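Local coordinates for beta-galactosidase (Streptococcus pneumoniae, PDB 4CU9), which is a glycoside hydrolase that probably removes terminal beta-linked galactose from host glycans, the fragment here being a carbohydrate-binding module, at residues Ala23-Arg34 / Asn46-Pro54. Numbering follows the deposited sequence. Where two conformers were deposited one is given.
Sequences ATNDIDKNSHDR and NRRWTNWSP
Trp49 turns the edge of its indole to the 23-34 loop, where NE1 gives a bond to Thr24 OG1 (2.7 Å) lying in the ring plane and a weak one to Ala23 O. With CG anti to its backbone N (chi1 167°), the ring lies edge-on to the loop at Ala23 and Thr24, and Trp49 CB rests against Arg34 O. Two backbone bonds tie the loop down at separate points, Asn25 N to Thr50 O (2.9 Å) and Arg34 N to Arg48 O (3.1 Å). Between them Asp33 lies across Thr50. Its OD1 makes a long salt bridge to Arg48 NE (3.7 Å), the oxygen well out of the guanidinium plane, so only charge acts there. A water joins Asp33 OD2 to Arg48 NH2, while Arg48 NH1 bonds to Glu45 O. Asn25 ND2 meets Asp33 OD2 from above the carboxylate plane (2.9 Å); Ser31 OG gives to Asn25 O (2.6 Å) and accepts from Asp33 N in an ST turn. Thr24 OG1, having accepted from Trp49, donates to Ser115 O, and Trp49 pairs through its backbone with Met176 of strand 173-182. Directional N-H bonds thus fasten an irregular loop to the galactose-binding-like beta fold, beside an undirected Asp33-Arg48 charge contact.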
ATOM      1  N   ALA A  23       6.302   3.697  -5.190  1.00  9.00           N
ATOM      2  CA  ALA A  23       7.347   3.031  -5.973  1.00  9.12           C
ATOM      3  C   ALA A  23       7.185   1.522  -5.974  1.00  9.53           C
ATOM      4  O   ALA A  23       6.682   0.970  -5.021  1.00  9.39           O
ATOM      5  CB  ALA A  23       8.721   3.359  -5.427  1.00  9.11           C
ATOM      6  N   THR A  24       7.650   0.853  -7.040  1.00  9.50           N
ATOM      7  CA  THR A  24       7.534  -0.585  -7.114  1.00  9.65           C
ATOM      8  C   THR A  24       8.707  -1.104  -7.949  1.00 10.92           C
ATOM      9  O   THR A  24       9.109  -0.456  -8.919  1.00 10.04           O
ATOM     10  CB  THR A  24       6.207  -1.025  -7.797  1.00 10.06           C
ATOM     11  OG1 THR A  24       5.065  -0.598  -7.051  1.00  9.86           O
ATOM     12  CG2 THR A  24       6.119  -2.515  -8.015  1.00  9.98           C
ATOM     13  N   ASN A  25       9.229  -2.263  -7.566  1.00 11.04           N
ATOM     14  CA  ASN A  25      10.260  -2.977  -8.341  1.00 13.25           C
ATOM     15  C   ASN A  25       9.617  -3.755  -9.501  1.00 13.40           C
ATOM     16  O   ASN A  25       9.586  -4.987  -9.516  1.00 14.99           O
ATOM     17  CB  ASN A  25      11.023  -3.896  -7.410  1.00 13.20           C
ATOM     18  CG  ASN A  25      12.060  -4.730  -8.117  1.00 14.13           C
ATOM     19  OD1 ASN A  25      12.814  -4.231  -8.949  1.00 15.80           O
ATOM     20  ND2 ASN A  25      12.131  -5.989  -7.753  1.00 13.82           N
ATOM     21  N   ASP A  26       9.055  -3.028 -10.449  1.00 13.57           N
ATOM     22  CA  ASP A  26       8.430  -3.645 -11.629  1.00 14.27           C
ATOM     23  C   ASP A  26       8.964  -3.067 -12.937  1.00 15.20           C
ATOM     24  O   ASP A  26       8.324  -3.212 -13.976  1.00 14.05           O
ATOM     25  CB  ASP A  26       6.891  -3.517 -11.584  1.00 13.03           C
ATOM     26  CG  ASP A  26       6.420  -2.073 -11.598  1.00 12.61           C
ATOM     27  OD1 ASP A  26       7.269  -1.149 -11.714  1.00 11.66           O
ATOM     28  OD2 ASP A  26       5.189  -1.889 -11.545  1.00 11.61           O
ATOM     29  N   ILE A  27      10.097  -2.382 -12.869  1.00 16.81           N
ATOM     30  CA  ILE A  27      10.657  -1.708 -14.035  1.00 20.53           C
ATOM     31  C   ILE A  27      11.625  -2.636 -14.787  1.00 18.83           C
ATOM     32  O   ILE A  27      11.591  -2.730 -16.013  1.00 20.33           O
ATOM     33  CB  ILE A  27      11.433  -0.448 -13.600  1.00 23.08           C
ATOM     34  CG1 ILE A  27      10.502   0.554 -12.899  1.00 25.39           C
ATOM     35  CG2 ILE A  27      12.112   0.201 -14.790  1.00 23.73           C
ATOM     36  CD1 ILE A  27       9.221   0.786 -13.667  1.00 28.81           C
ATOM     37  N   ASP A  28      12.446  -3.334 -14.030  1.00 17.94           N
ATOM     38  CA  ASP A  28      13.418  -4.268 -14.581  1.00 18.64           C
ATOM     39  C   ASP A  28      12.640  -5.464 -15.097  1.00 19.46           C
ATOM     40  O   ASP A  28      11.852  -6.041 -14.372  1.00 19.74           O
ATOM     41  CB  ASP A  28      14.401  -4.701 -13.507  1.00 18.25           C
ATOM     42  CG  ASP A  28      15.569  -5.513 -14.067  1.00 20.02           C
ATOM     43  OD1 ASP A  28      15.339  -6.564 -14.683  1.00 19.43           O
ATOM     44  OD2 ASP A  28      16.740  -5.059 -13.909  1.00 24.49           O
ATOM     45  N   LYS A  29      12.867  -5.831 -16.355  1.00 19.63           N
ATOM     46  CA  LYS A  29      12.193  -6.970 -16.950  1.00 20.22           C
ATOM     47  C   LYS A  29      12.444  -8.294 -16.246  1.00 19.18           C
ATOM     48  O   LYS A  29      11.674  -9.239 -16.422  1.00 21.09           O
ATOM     49  CB  LYS A  29      12.567  -7.085 -18.437  1.00 21.34           C
ATOM     50  CG  LYS A  29      11.915  -6.020 -19.314  1.00 22.38           C
ATOM     51  CD  LYS A  29      12.373  -6.146 -20.775  1.00 23.49           C
ATOM     52  N   ASN A  30      13.472  -8.371 -15.406  1.00 17.31           N
ATOM     53  CA  ASN A  30      13.716  -9.591 -14.635  1.00 17.65           C
ATOM     54  C   ASN A  30      12.896  -9.644 -13.361  1.00 18.23           C
ATOM     55  O   ASN A  30      12.827 -10.692 -12.724  1.00 19.58           O
ATOM     56  CB  ASN A  30      15.183  -9.726 -14.316  1.00 16.46           C
ATOM     57  CG  ASN A  30      16.006  -9.824 -15.571  1.00 16.42           C
ATOM     58  OD1 ASN A  30      16.004 -10.860 -16.207  1.00 17.03           O
ATOM     59  ND2 ASN A  30      16.700  -8.764 -15.930  1.00 15.51           N
ATOM     60  N   SER A  31      12.268  -8.532 -12.989  1.00 18.33           N
ATOM     61  CA  SER A  31      11.505  -8.533 -11.724  1.00 18.03           C
ATOM     62  C   SER A  31      10.114  -9.091 -11.903  1.00 17.17           C
ATOM     63  O   SER A  31       9.490  -8.830 -12.887  1.00 16.71           O
ATOM     64  CB  SER A  31      11.359  -7.144 -11.128  1.00 18.23           C
ATOM     65  OG  SER A  31      10.666  -7.306  -9.888  1.00 18.81           O
ATOM     66  N   HIS A  32       9.647  -9.843 -10.916  1.00 17.77           N
ATOM     67  CA  HIS A  32       8.281 -10.324 -10.848  1.00 19.22           C
ATOM     68  C   HIS A  32       7.399  -9.633  -9.793  1.00 17.81           C
ATOM     69  O   HIS A  32       6.286 -10.070  -9.565  1.00 17.49           O
ATOM     70  CB  HIS A  32       8.327 -11.819 -10.572  1.00 23.91           C
ATOM     71  CG  HIS A  32       9.086 -12.574 -11.615  1.00 30.30           C
ATOM     72  ND1 HIS A  32       8.612 -12.721 -12.901  1.00 36.14           N
ATOM     73  CD2 HIS A  32      10.308 -13.156 -11.589  1.00 33.96           C
ATOM     74  CE1 HIS A  32       9.501 -13.388 -13.621  1.00 36.72           C
ATOM     75  NE2 HIS A  32      10.537 -13.666 -12.846  1.00 37.24           N
ATOM     76  N   ASP A  33       7.860  -8.558  -9.175  1.00 15.05           N
ATOM     77  CA  ASP A  33       7.037  -7.874  -8.164  1.00 14.43           C
ATOM     78  C   ASP A  33       6.017  -7.004  -8.878  1.00 13.55           C
ATOM     79  O   ASP A  33       6.328  -6.396  -9.905  1.00 13.07           O
ATOM     80  CB  ASP A  33       7.890  -7.000  -7.248  1.00 15.48           C
ATOM     81  CG  ASP A  33       9.000  -7.764  -6.553  1.00 16.09           C
ATOM     82  OD1 ASP A  33       8.873  -8.990  -6.323  1.00 15.87           O
ATOM     83  OD2 ASP A  33       9.956  -7.086  -6.159  1.00 16.39           O
ATOM     84  N   ARG A  34       4.799  -6.961  -8.359  1.00 11.98           N
ATOM     85  CA  ARG A  34       3.716  -6.202  -8.973  1.00 12.31           C
ATOM     86  C   ARG A  34       2.822  -5.649  -7.875  1.00 11.57           C
ATOM     87  O   ARG A  34       2.478  -6.360  -6.925  1.00 10.25           O
ATOM     88  CB  ARG A  34       2.843  -7.089  -9.888  1.00 13.91           C
ATOM     89  CG  ARG A  34       3.540  -7.750 -11.075  1.00 15.51           C
ATOM     90  CD  ARG A  34       4.070  -6.726 -12.081  1.00 18.05           C
ATOM     91  NE  ARG A  34       4.764  -7.379 -13.225  1.00 21.24           N
ATOM     92  CZ  ARG A  34       6.081  -7.574 -13.342  1.00 23.12           C
ATOM     93  NH1 ARG A  34       6.963  -7.157 -12.411  1.00 21.75           N
ATOM     94  NH2 ARG A  34       6.540  -8.173 -14.440  1.00 24.72           N
ATOM     95  N   ASN A  46       5.384 -15.933  -3.617  0.50 23.15           N
ATOM     96  CA  ASN A  46       6.005 -15.612  -4.900  0.50 23.72           C
ATOM     97  C   ASN A  46       5.254 -14.576  -5.729  0.50 22.75           C
ATOM     98  O   ASN A  46       5.689 -14.244  -6.829  0.50 22.90           O
ATOM     99  CB  ASN A  46       6.206 -16.897  -5.700  0.50 24.59           C
ATOM    100  CG  ASN A  46       7.308 -17.762  -5.120  0.50 25.39           C
ATOM    101  OD1 ASN A  46       7.105 -18.935  -4.817  0.50 25.37           O
ATOM    102  ND2 ASN A  46       8.486 -17.173  -4.946  0.50 26.28           N
ATOM    103  N   ARG A  47       4.141 -14.066  -5.194  1.00 21.93           N
ATOM    104  CA  ARG A  47       3.412 -12.967  -5.806  1.00 19.55           C
ATOM    105  C   ARG A  47       3.354 -11.817  -4.813  1.00 18.66           C
ATOM    106  O   ARG A  47       2.418 -11.699  -4.026  1.00 17.89           O
ATOM    107  CB  ARG A  47       2.013 -13.402  -6.196  1.00 20.76           C
ATOM    108  CG  ARG A  47       1.964 -14.451  -7.305  1.00 23.21           C
ATOM    109  CD  ARG A  47       0.571 -15.038  -7.457  1.00 24.28           C
ATOM    110  NE  ARG A  47      -0.468 -14.023  -7.755  1.00 26.57           N
ATOM    111  CZ  ARG A  47      -0.831 -13.644  -8.988  1.00 29.06           C
ATOM    112  NH1 ARG A  47      -0.244 -14.166 -10.060  1.00 30.48           N
ATOM    113  NH2 ARG A  47      -1.796 -12.742  -9.158  1.00 32.56           N
ATOM    114  N   ARG A  48       4.362 -10.966  -4.840  1.00 16.70           N
ATOM    115  CA  ARG A  48       4.428  -9.875  -3.873  1.00 15.95           C
ATOM    116  C   ARG A  48       4.655  -8.529  -4.554  1.00 13.89           C
ATOM    117  O   ARG A  48       5.098  -8.461  -5.700  1.00 12.92           O
ATOM    118  CB  ARG A  48       5.529 -10.145  -2.865  1.00 18.40           C
ATOM    119  CG  ARG A  48       6.882 -10.280  -3.525  1.00 20.05           C
ATOM    120  CD  ARG A  48       7.803 -11.141  -2.733  1.00 22.54           C
ATOM    121  NE  ARG A  48       9.098 -11.208  -3.413  1.00 23.81           N
ATOM    122  CZ  ARG A  48       9.661 -12.318  -3.886  1.00 23.59           C
ATOM    123  NH1 ARG A  48       9.091 -13.498  -3.755  1.00 22.78           N
ATOM    124  NH2 ARG A  48      10.833 -12.239  -4.478  1.00 26.65           N
ATOM    125  N   TRP A  49       4.261  -7.481  -3.857  1.00 11.38           N
ATOM    126  CA  TRP A  49       4.683  -6.148  -4.167  1.00 10.30           C
ATOM    127  C   TRP A  49       5.914  -5.854  -3.320  1.00 10.24           C
ATOM    128  O   TRP A  49       5.980  -6.183  -2.142  1.00 10.15           O
ATOM    129  CB  TRP A  49       3.578  -5.133  -3.852  1.00 10.22           C
ATOM    130  CG  TRP A  49       4.110  -3.745  -3.864  1.00 10.05           C
ATOM    131  CD1 TRP A  49       4.302  -2.957  -4.952  1.00  9.97           C
ATOM    132  CD2 TRP A  49       4.577  -3.020  -2.753  1.00 10.00           C
ATOM    133  NE1 TRP A  49       4.833  -1.751  -4.573  1.00  9.70           N
ATOM    134  CE2 TRP A  49       5.018  -1.767  -3.224  1.00  9.77           C
ATOM    135  CE3 TRP A  49       4.631  -3.282  -1.374  1.00  9.95           C
ATOM    136  CZ2 TRP A  49       5.529  -0.798  -2.380  1.00  9.97           C
ATOM    137  CZ3 TRP A  49       5.134  -2.326  -0.546  1.00 10.40           C
ATOM    138  CH2 TRP A  49       5.595  -1.098  -1.046  1.00  9.87           C
ATOM    139  N   THR A  50       6.855  -5.144  -3.921  1.00 10.43           N
ATOM    140  CA  THR A  50       8.002  -4.684  -3.219  1.00 10.80           C
ATOM    141  C   THR A  50       8.454  -3.382  -3.873  1.00 10.24           C
ATOM    142  O   THR A  50       8.108  -3.102  -5.038  1.00  9.25           O
ATOM    143  CB  THR A  50       9.041  -5.783  -3.511  1.00 12.83           C
ATOM    144  OG1 THR A  50       9.004  -6.855  -2.546  1.00 17.27           O
ATOM    145  CG2 THR A  50      10.304  -5.313  -3.877  1.00 10.33           C
ATOM    146  N   ASN A  51       9.209  -2.585  -3.134  1.00  9.96           N
ATOM    147  CA  ASN A  51       9.896  -1.400  -3.742  1.00 10.39           C
ATOM    148  C   ASN A  51      11.391  -1.579  -3.663  1.00 10.44           C
ATOM    149  O   ASN A  51      12.139  -0.609  -3.597  1.00 10.43           O
ATOM    150  CB  ASN A  51       9.505  -0.111  -3.025  1.00 10.09           C
ATOM    151  CG  ASN A  51      10.111  -0.026  -1.639  1.00 10.52           C
ATOM    152  OD1 ASN A  51      10.226  -1.045  -0.937  1.00  9.47           O
ATOM    153  ND2 ASN A  51      10.506   1.183  -1.232  1.00 10.44           N
ATOM    154  N   TRP A  52      11.827  -2.840  -3.679  1.00 11.76           N
ATOM    155  CA  TRP A  52      13.244  -3.184  -3.640  1.00 12.51           C
ATOM    156  C   TRP A  52      13.985  -2.485  -4.806  1.00 13.94           C
ATOM    157  O   TRP A  52      13.493  -2.371  -5.940  1.00 12.69           O
ATOM    158  CB  TRP A  52      13.462  -4.713  -3.769  1.00 13.55           C
ATOM    159  CG  TRP A  52      14.924  -5.098  -3.606  1.00 14.13           C
ATOM    160  CD1 TRP A  52      15.578  -5.292  -2.440  1.00 13.91           C
ATOM    161  CD2 TRP A  52      15.887  -5.276  -4.648  1.00 15.21           C
ATOM    162  NE1 TRP A  52      16.905  -5.573  -2.671  1.00 16.19           N
ATOM    163  CE2 TRP A  52      17.118  -5.578  -4.031  1.00 15.45           C
ATOM    164  CE3 TRP A  52      15.829  -5.205  -6.049  1.00 15.61           C
ATOM    165  CZ2 TRP A  52      18.282  -5.812  -4.760  1.00 17.45           C
ATOM    166  CZ3 TRP A  52      16.988  -5.428  -6.776  1.00 17.16           C
ATOM    167  CH2 TRP A  52      18.205  -5.730  -6.129  1.00 16.48           C
ATOM    168  N   SER A  53      15.185  -2.040  -4.486  1.00 15.58           N
ATOM    169  CA  SER A  53      16.079  -1.467  -5.445  1.00 17.06           C
ATOM    170  C   SER A  53      17.507  -1.846  -5.095  1.00 17.90           C
ATOM    171  O   SER A  53      17.843  -1.985  -3.931  1.00 17.35           O
ATOM    172  CB  SER A  53      15.934   0.059  -5.458  1.00 18.01           C
ATOM    173  OG  SER A  53      16.845   0.640  -6.388  1.00 20.96           O
ATOM    174  N   PRO A  54      18.367  -2.002  -6.114  1.00 19.46           N
ATOM    175  CA  PRO A  54      19.809  -2.171  -5.823  1.00 22.40           C
ATOM    176  C   PRO A  54      20.476  -0.922  -5.252  1.00 21.47           C
ATOM    177  O   PRO A  54      21.509  -1.011  -4.596  1.00 23.91           O
ATOM    178  CB  PRO A  54      20.421  -2.490  -7.201  1.00 21.01           C
ATOM    179  CG  PRO A  54      19.425  -2.030  -8.202  1.00 22.07           C
ATOM    180  CD  PRO A  54      18.077  -2.065  -7.556  1.00 21.56           C
TER
HETATM  181  O   HOH W   1       6.453 -11.272  -6.706  1.00 18.54           O
HETATM  182  O   HOH W   2      11.486  -9.019  -4.429  1.00 25.93           O